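Local coordinates for esterase (Xanthomonas oryzae pv. oryzae, PDB 3H2G), which acts as an esterase that degrades the rice cell wall and contributes to the virulence of a bacterial rice pathogen, at residues Asp150-Ala155 with Gly168-Ser173; Ala184-Ile189 with Phe197-Ser202; Gly65-Pro70 with Arg156-His161; Ala47-Ala52 with Val119-Asp124. One frame throughout, in Å; residues are numbered along the deposited sequence.

Contact 1: residues Asp150-Ala155 with Gly168-Ser173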
# COMPACT_ATOMS: atom_id res chain seq x y z
N ASP A 150 -0.60 0.09 -14.43
CA ASP A 150 0.20 -0.58 -15.45
C ASP A 150 0.50 -2.04 -15.11
O ASP A 150 0.73 -2.85 -16.01
CB ASP A 150 1.48 0.23 -15.69
CG ASP A 150 1.19 1.55 -16.39
OD1 ASP A 150 2.07 2.44 -16.43
OD2 ASP A 150 0.06 1.70 -16.91
N ALA A 151 0.49 -2.37 -13.82
CA ALA A 151 0.72 -3.75 -13.40
C ALA A 151 -0.51 -4.56 -13.80
O ALA A 151 -0.39 -5.70 -14.25
CB ALA A 151 0.92 -3.82 -11.88
N MET A 152 -1.68 -3.95 -13.64
CA MET A 152 -2.93 -4.61 -14.00
C MET A 152 -3.02 -4.79 -15.51
O MET A 152 -3.53 -5.80 -16.00
CB MET A 152 -4.12 -3.80 -13.48
CG MET A 152 -4.16 -3.69 -11.97
SD MET A 152 -5.65 -2.84 -11.38
CE MET A 152 -6.76 -4.17 -11.35
N ARG A 153 -2.51 -3.81 -16.25
CA ARG A 153 -2.52 -3.90 -17.71
C ARG A 153 -1.64 -5.06 -18.17
O ARG A 153 -2.05 -5.87 -19.00
CB ARG A 153 -2.03 -2.59 -18.32
CG ARG A 153 -3.03 -1.45 -18.19
CD ARG A 153 -2.43 -0.12 -18.62
NE ARG A 153 -3.46 0.90 -18.78
CZ ARG A 153 -3.22 2.21 -18.86
NH1 ARG A 153 -1.98 2.67 -18.78
NH2 ARG A 153 -4.23 3.05 -19.03
N ALA A 154 -0.44 -5.14 -17.60
CA ALA A 154 0.50 -6.21 -17.95
C ALA A 154 -0.02 -7.58 -17.51
O ALA A 154 0.11 -8.56 -18.23
CB ALA A 154 1.86 -5.93 -17.34
N ALA A 155 -0.60 -7.64 -16.31
CA ALA A 155 -1.14 -8.89 -15.80
C ALA A 155 -2.24 -9.40 -16.74
O ALA A 155 -2.36 -10.60 -16.96
CB ALA A 155 -1.70 -8.69 -14.40
N GLY A 168 -14.51 -9.32 -15.96
CA GLY A 168 -14.51 -7.96 -16.46
C GLY A 168 -14.61 -6.99 -15.30
O GLY A 168 -14.29 -5.81 -15.42
N LYS A 169 -15.06 -7.50 -14.15
CA LYS A 169 -15.19 -6.66 -12.96
C LYS A 169 -13.82 -6.46 -12.33
O LYS A 169 -13.01 -7.39 -12.25
CB LYS A 169 -16.14 -7.31 -11.96
CG LYS A 169 -17.57 -7.46 -12.49
CD LYS A 169 -18.51 -7.96 -11.41
CE LYS A 169 -19.88 -8.29 -11.98
NZ LYS A 169 -20.55 -7.11 -12.60
N VAL A 170 -13.56 -5.23 -11.88
CA VAL A 170 -12.29 -4.89 -11.26
C VAL A 170 -12.51 -4.36 -9.85
O VAL A 170 -13.49 -3.67 -9.57
CB VAL A 170 -11.55 -3.82 -12.09
CG1 VAL A 170 -10.23 -3.45 -11.43
CG2 VAL A 170 -11.33 -4.33 -13.50
N MET A 171 -11.59 -4.69 -8.96
CA MET A 171 -11.67 -4.24 -7.57
C MET A 171 -10.29 -3.80 -7.12
O MET A 171 -9.28 -4.11 -7.76
CB MET A 171 -12.16 -5.38 -6.68
CG MET A 171 -13.55 -5.88 -7.03
SD MET A 171 -14.05 -7.18 -5.90
CE MET A 171 -15.36 -7.97 -6.86
N LEU A 172 -10.25 -3.06 -6.02
CA LEU A 172 -9.00 -2.56 -5.48
C LEU A 172 -8.96 -2.68 -3.97
O LEU A 172 -9.98 -2.57 -3.30
CB LEU A 172 -8.81 -1.08 -5.84
CG LEU A 172 -8.64 -0.70 -7.31
CD1 LEU A 172 -8.75 0.81 -7.46
CD2 LEU A 172 -7.30 -1.21 -7.81
N SER A 173 -7.76 -2.91 -3.44
CA SER A 173 -7.55 -2.98 -2.00
C SER A 173 -6.06 -2.82 -1.76
O SER A 173 -5.26 -2.82 -2.69
CB SER A 173 -8.05 -4.32 -1.43
OG SER A 173 -8.06 -4.26 -0.01
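Of residues 150-155, M152 alone touches 168-173. It meets V170 and, more loosely, L172. D150 comes first along the helix. D150 OD2 pairs with R153 NH1 at 2.9 Å in a salt bridge one helical turn long. The hydrogen bond within that pair is weak, and its N-H...O angle is only 129°. D150 OD1 turns to R4 and T53, and R153 NE to E196, so both charges have second partners. A151 faces strand 43-54. M152 then points toward strand 169-175. Its chain runs straight through chi2 and bends at chi3 (84°), which carries the methyl over to V170. M152 CE and V170 CG1 meet tip to tip at 3.5 Å. M152 SD lies 4.3 Å from L172 CD2, the branch of L172 that swings toward the helix. L81 of strand 79-85, a neighbour of 169-175 in the sheet, also touches M152. A154 faces strand 43-54, like A151. The helix therefore packs on the central sheet of an alpha/beta-hydrolase fold, with 12.2 Å between the short axes. The contact is made mainly by methyl and thioether groups. It probably rests on dispersion and the hydrophobic effect, while the D150 and R153 charges are met elsewhere.

Contact 2: residues Ala184-Ile189 with Phe197-Ser202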
# COMPACT_ATOMS: atom_id res chain seq x y z
N ALA A 184 -5.55 5.99 -4.13
CA ALA A 184 -4.99 6.85 -5.18
C ALA A 184 -5.28 6.25 -6.55
O ALA A 184 -5.56 6.96 -7.52
CB ALA A 184 -3.48 7.02 -4.98
N THR A 185 -5.21 4.92 -6.62
CA THR A 185 -5.48 4.21 -7.87
C THR A 185 -6.97 4.33 -8.20
O THR A 185 -7.35 4.51 -9.36
CB THR A 185 -5.09 2.71 -7.74
OG1 THR A 185 -3.69 2.61 -7.44
CG2 THR A 185 -5.39 1.97 -9.04
N GLN A 186 -7.81 4.23 -7.18
CA GLN A 186 -9.25 4.35 -7.39
C GLN A 186 -9.59 5.73 -7.94
O GLN A 186 -10.38 5.86 -8.88
CB GLN A 186 -10.00 4.13 -6.08
CG GLN A 186 -11.48 4.45 -6.18
CD GLN A 186 -12.20 4.36 -4.85
OE1 GLN A 186 -11.58 4.11 -3.81
NE2 GLN A 186 -13.51 4.57 -4.87
N ARG A 187 -9.00 6.76 -7.36
CA ARG A 187 -9.26 8.12 -7.80
C ARG A 187 -8.88 8.32 -9.26
O ARG A 187 -9.61 8.95 -10.02
CB ARG A 187 -8.49 9.12 -6.92
CG ARG A 187 -8.79 10.58 -7.27
CD ARG A 187 -8.05 11.54 -6.35
NE ARG A 187 -6.60 11.42 -6.48
CZ ARG A 187 -5.73 12.19 -5.84
NH1 ARG A 187 -6.17 13.14 -5.01
NH2 ARG A 187 -4.43 12.02 -6.01
N GLU A 188 -7.73 7.78 -9.65
CA GLU A 188 -7.24 7.90 -11.02
C GLU A 188 -8.10 7.17 -12.04
O GLU A 188 -8.40 7.70 -13.11
CB GLU A 188 -5.79 7.40 -11.10
CG GLU A 188 -5.15 7.47 -12.49
CD GLU A 188 -5.10 8.88 -13.05
OE1 GLU A 188 -5.07 9.85 -12.26
OE2 GLU A 188 -5.07 9.02 -14.29
N ILE A 189 -8.51 5.95 -11.71
CA ILE A 189 -9.35 5.17 -12.62
C ILE A 189 -10.71 5.85 -12.81
O ILE A 189 -11.19 5.98 -13.94
CB ILE A 189 -9.54 3.72 -12.11
CG1 ILE A 189 -8.20 2.98 -12.17
CG2 ILE A 189 -10.59 3.00 -12.94
CD1 ILE A 189 -8.25 1.55 -11.64
N PHE A 197 -11.17 -0.09 -17.01
CA PHE A 197 -11.32 -0.84 -15.76
C PHE A 197 -12.71 -0.65 -15.16
O PHE A 197 -13.02 0.43 -14.67
CB PHE A 197 -10.28 -0.38 -14.74
CG PHE A 197 -8.86 -0.57 -15.19
CD1 PHE A 197 -8.27 -1.83 -15.19
CD2 PHE A 197 -8.11 0.52 -15.63
CE1 PHE A 197 -6.95 -2.01 -15.61
CE2 PHE A 197 -6.79 0.35 -16.06
CZ PHE A 197 -6.22 -0.92 -16.04
N HIS A 198 -13.53 -1.69 -15.21
CA HIS A 198 -14.87 -1.63 -14.65
C HIS A 198 -14.75 -1.85 -13.15
O HIS A 198 -14.86 -2.96 -12.65
CB HIS A 198 -15.76 -2.72 -15.27
CG HIS A 198 -17.14 -2.79 -14.69
ND1 HIS A 198 -17.78 -1.69 -14.16
CD2 HIS A 198 -18.01 -3.82 -14.59
CE1 HIS A 198 -18.99 -2.04 -13.76
NE2 HIS A 198 -19.16 -3.33 -14.01
N LEU A 199 -14.50 -0.75 -12.44
CA LEU A 199 -14.32 -0.76 -10.99
C LEU A 199 -15.65 -0.91 -10.26
O LEU A 199 -16.53 -0.05 -10.37
CB LEU A 199 -13.61 0.53 -10.58
CG LEU A 199 -13.01 0.66 -9.18
CD1 LEU A 199 -12.00 -0.47 -8.93
CD2 LEU A 199 -12.32 2.01 -9.08
N VAL A 200 -15.80 -2.00 -9.50
CA VAL A 200 -17.04 -2.25 -8.77
C VAL A 200 -16.89 -2.24 -7.25
O VAL A 200 -17.88 -2.27 -6.53
CB VAL A 200 -17.66 -3.60 -9.19
CG1 VAL A 200 -18.02 -3.57 -10.66
CG2 VAL A 200 -16.70 -4.74 -8.89
N ALA A 201 -15.65 -2.18 -6.77
CA ALA A 201 -15.41 -2.17 -5.33
C ALA A 201 -13.99 -1.74 -4.99
O ALA A 201 -13.04 -2.09 -5.69
CB ALA A 201 -15.67 -3.56 -4.74
N SER A 202 -13.86 -0.98 -3.91
CA SER A 202 -12.56 -0.51 -3.45
C SER A 202 -12.56 -0.64 -1.93
O SER A 202 -13.50 -0.20 -1.27
CB SER A 202 -12.35 0.96 -3.83
OG SER A 202 -11.09 1.42 -3.37
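Q186 OE1 accepts a hydrogen bond from S202 OG at 2.8 Å. The serine donor sits above the amide plane, 64° out of it, and the C=O...O angle is 115°. Q186 NE2 is held as well, by E190 OE2 and by T328 OG1 on the next strand. Bonds at both ends of the amide fix its rotation. The glutamine chain is stretched out, with CG opposite the backbone N (chi1 171°), and this takes the amide across to the strand. Lower down the same side chain, Q186 CG packs on L199 CD2 at 3.9 Å, and the two chains cross at about a right angle. I189, one turn on, closes the other end of the contact. I189 CG2 lies 3.8 Å from F197 CB. I189 CD1 approaches the phenyl ring obliquely, 4.1 Å from F197 CD2. I189 CG2 also reaches L199 CD2 at 4.3 Å. Helix 177-192 follows strand 169-175 across the probable nucleophile elbow and leads to strand 198-205, a beta-alpha-beta crossover. L172 of the first strand packs on both Q186 and L199. One buried amide thus binds the crossover helix to its outgoing strand and to the strand beyond, and apolar groups fill the rest.

Contact 3: residues Gly65-Pro70 with Arg156-His161; sequences GVLLIP and RSVLQH
The torsions of L67 and V158 aim their ends at each other. In L67, CG lies opposite the backbone N (chi1 168°), and V158 places CG1 in the same way (chi1 175°). The two side chains meet tip to tip, with L67 CD2 3.7 Å from V158 CG1. The other leucine branch, L67 CD1, is 4.3 Å from L159 CD2, so L67 spans two successive helix residues. I69, two places along the strand, meets L159 differently. The two slide past each other in opposite directions, and I69 CD1 lies 3.9 Å from L159 CD2. The packing of a helix on the sheet fits the alpha/beta-hydrolase fold, in which helices cover both faces of a mostly parallel sheet. Strand 60-71 is antiparallel to both its neighbours, 43-54 and 119-123. Segment 156-161 of the helix runs in roughly the same direction as 65-70, at 36°, with 10.4 Å between the short axes. L67 and I69 point to this helix, whereas L68 lies on the other face and packs on helix 108-114. V158 continues outward to L7, S10 and F12 of strand 7-16, so the helix also covers the edge of the sheet. L67 has V119 and V121 of strand 119-123 beside it. R156, on the side of the helix turned away from strand 60-71, gives an NH1 hydrogen bond to E196 O.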
# COMPACT_ATOMS: atom_id res chain seq x y z
N GLY A 65 5.94 -7.14 -10.60
CA GLY A 65 4.68 -7.35 -9.91
C GLY A 65 4.41 -8.80 -9.61
O GLY A 65 5.15 -9.68 -10.06
N VAL A 66 3.36 -9.05 -8.84
CA VAL A 66 2.97 -10.41 -8.48
C VAL A 66 1.58 -10.65 -9.04
O VAL A 66 0.75 -9.74 -9.11
CB VAL A 66 2.97 -10.61 -6.94
CG1 VAL A 66 2.03 -9.60 -6.27
CG2 VAL A 66 2.55 -12.03 -6.60
N LEU A 67 1.33 -11.88 -9.47
CA LEU A 67 0.03 -12.25 -10.02
C LEU A 67 -0.38 -13.59 -9.43
O LEU A 67 0.35 -14.58 -9.56
CB LEU A 67 0.11 -12.37 -11.55
CG LEU A 67 -1.07 -13.03 -12.28
CD1 LEU A 67 -2.34 -12.22 -12.06
CD2 LEU A 67 -0.75 -13.13 -13.77
N LEU A 68 -1.52 -13.62 -8.75
CA LEU A 68 -2.03 -14.84 -8.14
C LEU A 68 -3.25 -15.27 -8.96
O LEU A 68 -4.20 -14.50 -9.12
CB LEU A 68 -2.43 -14.59 -6.68
CG LEU A 68 -1.30 -14.03 -5.80
CD1 LEU A 68 -1.82 -13.83 -4.37
CD2 LEU A 68 -0.12 -14.99 -5.80
N ILE A 69 -3.21 -16.49 -9.48
CA ILE A 69 -4.29 -17.00 -10.31
C ILE A 69 -5.00 -18.19 -9.67
O ILE A 69 -4.36 -19.20 -9.34
CB ILE A 69 -3.76 -17.45 -11.69
CG1 ILE A 69 -2.96 -16.31 -12.33
CG2 ILE A 69 -4.92 -17.87 -12.59
CD1 ILE A 69 -2.33 -16.68 -13.67
N PRO A 70 -6.33 -18.09 -9.48
CA PRO A 70 -7.09 -19.19 -8.88
C PRO A 70 -7.46 -20.22 -9.94
O PRO A 70 -7.46 -19.92 -11.14
CB PRO A 70 -8.32 -18.47 -8.34
CG PRO A 70 -8.57 -17.44 -9.39
CD PRO A 70 -7.18 -16.90 -9.68
N ARG A 156 -3.05 -8.49 -17.27
CA ARG A 156 -4.12 -8.88 -18.18
C ARG A 156 -3.56 -9.55 -19.43
O ARG A 156 -4.21 -10.42 -20.02
CB ARG A 156 -4.97 -7.66 -18.56
CG ARG A 156 -6.05 -7.35 -17.53
CD ARG A 156 -6.86 -6.10 -17.90
NE ARG A 156 -8.11 -6.03 -17.16
CZ ARG A 156 -8.96 -5.00 -17.22
NH1 ARG A 156 -8.67 -3.96 -17.99
NH2 ARG A 156 -10.09 -5.02 -16.53
N SER A 157 -2.36 -9.15 -19.83
CA SER A 157 -1.73 -9.76 -20.99
C SER A 157 -1.32 -11.19 -20.64
O SER A 157 -1.46 -12.11 -21.45
CB SER A 157 -0.50 -8.94 -21.42
OG SER A 157 -0.90 -7.66 -21.87
N VAL A 158 -0.81 -11.37 -19.42
CA VAL A 158 -0.42 -12.70 -18.97
C VAL A 158 -1.68 -13.57 -18.92
O VAL A 158 -1.69 -14.71 -19.39
CB VAL A 158 0.22 -12.67 -17.56
CG1 VAL A 158 0.50 -14.09 -17.08
CG2 VAL A 158 1.51 -11.86 -17.60
N LEU A 159 -2.75 -13.01 -18.36
CA LEU A 159 -4.01 -13.73 -18.24
C LEU A 159 -4.62 -14.06 -19.60
O LEU A 159 -5.20 -15.14 -19.77
CB LEU A 159 -4.99 -12.90 -17.39
CG LEU A 159 -4.51 -12.71 -15.95
CD1 LEU A 159 -5.22 -11.52 -15.31
CD2 LEU A 159 -4.76 -13.99 -15.16
N GLN A 160 -4.50 -13.15 -20.56
CA GLN A 160 -5.03 -13.37 -21.90
C GLN A 160 -4.33 -14.56 -22.55
O GLN A 160 -4.98 -15.42 -23.16
CB GLN A 160 -4.82 -12.13 -22.78
CG GLN A 160 -5.71 -10.95 -22.43
CD GLN A 160 -5.41 -9.73 -23.29
OE1 GLN A 160 -5.47 -9.79 -24.52
NE2 GLN A 160 -5.10 -8.61 -22.64
N HIS A 161 -3.01 -14.61 -22.43
CA HIS A 161 -2.23 -15.69 -23.02
C HIS A 161 -2.59 -17.03 -22.39
O HIS A 161 -2.63 -18.06 -23.06
CB HIS A 161 -0.74 -15.41 -22.84
CG HIS A 161 0.15 -16.38 -23.56
ND1 HIS A 161 0.00 -16.66 -24.90
CD2 HIS A 161 1.19 -17.13 -23.13
CE1 HIS A 161 0.91 -17.54 -25.26
NE2 HIS A 161 1.64 -17.85 -24.21

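Contact 4: residues Ala47-Ala52 with Val119-Asp124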
# COMPACT_ATOMS: atom_id res chain seq x y z
N ALA A 47 2.63 -16.20 -9.92
CA ALA A 47 3.40 -15.76 -11.07
C ALA A 47 4.02 -14.40 -10.77
O ALA A 47 3.55 -13.66 -9.90
CB ALA A 47 2.51 -15.67 -12.31
N GLU A 48 5.09 -14.08 -11.50
CA GLU A 48 5.77 -12.81 -11.35
C GLU A 48 5.91 -12.24 -12.75
O GLU A 48 5.81 -12.97 -13.73
CB GLU A 48 7.15 -13.00 -10.71
CG GLU A 48 8.10 -13.86 -11.53
CD GLU A 48 9.39 -14.17 -10.80
OE1 GLU A 48 10.26 -14.85 -11.39
OE2 GLU A 48 9.53 -13.75 -9.63
N PHE A 49 6.15 -10.94 -12.84
CA PHE A 49 6.29 -10.32 -14.15
C PHE A 49 6.90 -8.93 -14.06
O PHE A 49 6.93 -8.33 -12.99
CB PHE A 49 4.92 -10.27 -14.85
CG PHE A 49 3.90 -9.40 -14.14
CD1 PHE A 49 3.77 -8.05 -14.45
CD2 PHE A 49 3.09 -9.94 -13.14
CE1 PHE A 49 2.84 -7.24 -13.79
CE2 PHE A 49 2.15 -9.14 -12.46
CZ PHE A 49 2.03 -7.79 -12.79
N THR A 50 7.42 -8.45 -15.18
CA THR A 50 8.00 -7.11 -15.24
C THR A 50 7.27 -6.40 -16.36
O THR A 50 6.81 -7.04 -17.31
CB THR A 50 9.51 -7.13 -15.52
OG1 THR A 50 9.77 -7.75 -16.78
CG2 THR A 50 10.24 -7.90 -14.42
N TYR A 51 7.15 -5.08 -16.26
CA TYR A 51 6.42 -4.34 -17.28
C TYR A 51 6.90 -2.91 -17.44
O TYR A 51 7.64 -2.38 -16.61
CB TYR A 51 4.93 -4.33 -16.94
CG TYR A 51 4.62 -3.73 -15.58
CD1 TYR A 51 4.82 -4.46 -14.41
CD2 TYR A 51 4.16 -2.42 -15.47
CE1 TYR A 51 4.56 -3.90 -13.15
CE2 TYR A 51 3.89 -1.85 -14.22
CZ TYR A 51 4.10 -2.59 -13.07
OH TYR A 51 3.83 -2.03 -11.83
N ALA A 52 6.46 -2.29 -18.53
CA ALA A 52 6.80 -0.91 -18.83
C ALA A 52 5.78 -0.01 -18.15
O ALA A 52 4.58 -0.31 -18.15
CB ALA A 52 6.79 -0.68 -20.34
N VAL A 119 -8.54 -12.98 -8.67
CA VAL A 119 -7.26 -12.89 -9.35
C VAL A 119 -6.63 -11.68 -8.67
O VAL A 119 -7.25 -10.62 -8.60
CB VAL A 119 -7.42 -12.63 -10.86
CG1 VAL A 119 -6.06 -12.37 -11.50
CG2 VAL A 119 -8.07 -13.84 -11.53
N VAL A 120 -5.42 -11.84 -8.15
CA VAL A 120 -4.77 -10.74 -7.45
C VAL A 120 -3.51 -10.26 -8.17
O VAL A 120 -2.63 -11.05 -8.49
CB VAL A 120 -4.39 -11.15 -6.01
CG1 VAL A 120 -3.79 -9.96 -5.26
CG2 VAL A 120 -5.61 -11.67 -5.27
N VAL A 121 -3.45 -8.95 -8.41
CA VAL A 121 -2.30 -8.35 -9.07
C VAL A 121 -1.75 -7.21 -8.23
O VAL A 121 -2.50 -6.33 -7.81
CB VAL A 121 -2.67 -7.77 -10.45
CG1 VAL A 121 -1.42 -7.22 -11.13
CG2 VAL A 121 -3.32 -8.83 -11.31
N GLY A 122 -0.45 -7.23 -7.98
CA GLY A 122 0.16 -6.18 -7.19
C GLY A 122 1.48 -5.74 -7.78
O GLY A 122 2.26 -6.56 -8.24
N SER A 123 1.71 -4.43 -7.80
CA SER A 123 2.97 -3.90 -8.32
C SER A 123 3.92 -3.79 -7.15
O SER A 123 3.49 -3.54 -6.03
CB SER A 123 2.76 -2.50 -8.92
OG SER A 123 4.00 -1.88 -9.20
N ASP A 124 5.22 -3.98 -7.39
CA ASP A 124 6.18 -3.84 -6.32
C ASP A 124 6.47 -2.35 -6.13
O ASP A 124 7.11 -1.95 -5.16
CB ASP A 124 7.48 -4.59 -6.64
CG ASP A 124 7.33 -6.09 -6.47
OD1 ASP A 124 6.75 -6.51 -5.44
OD2 ASP A 124 7.78 -6.85 -7.35
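Y51 and S123 are joined by a hydrogen bond between strands that are not neighbours in the sheet. Y51 CB starts against the helix, packed on A154 CB. CG then takes the crowded position between backbone N and carbonyl carbon (chi1 58°), and the ring reaches out toward strand 119-123. On the way, Y51 CD2 passes close to D150 O. Y51 CZ comes 3.9 Å from S123 OG. At the tip, Y51 OH receives the hydrogen bond of S123 OG at 2.6 Å, and the serine oxygen lies in the plane of the ring, at its edge. Y51 OH also packs against A151 CB and has a weak hydrogen bond with A147 O. S123 OG is gripped a second time, by the backbone N of Y125. The buried phenol and serine hydroxyls therefore both have polar partners.

F49 reaches across in the same direction. Its ring edge meets V121, with F49 CZ 3.9 Å from V121 CG1, and the two side chains cross at about a right angle. The ring passes over G65, which has no side chain to stand in the way. Strand 60-71 lies between strands 43-54 and 119-123, so both aromatic residues bridge it from one neighbour to the other. They do so on the face covered by helix 141-162, whose A155 touches V121. On the outer side, L7 of strand 7-16 packs on F49.

How the contacts relate
From the N terminus, contact 4 opens first, at 47-52, and closes at 119-124. Contact 3 starts within that loop, at 65-70, and closes outside it, at 156-161, so the two cross. Contact 1 opens at 150-155 inside the loop of contact 3 and closes beyond it at 168-173, another crossing. Contact 2 follows in series and closes the short loop from 184-189 to 197-202. Helix 141-162 serves contacts 1 and 3, tying the antiparallel side of the sheet to its parallel centre. Contacts 3 and 4 share backbone pairing of strands 60-71 and 119-123. Contacts 1 and 2 join through the paired strands 169-175 and 198-205.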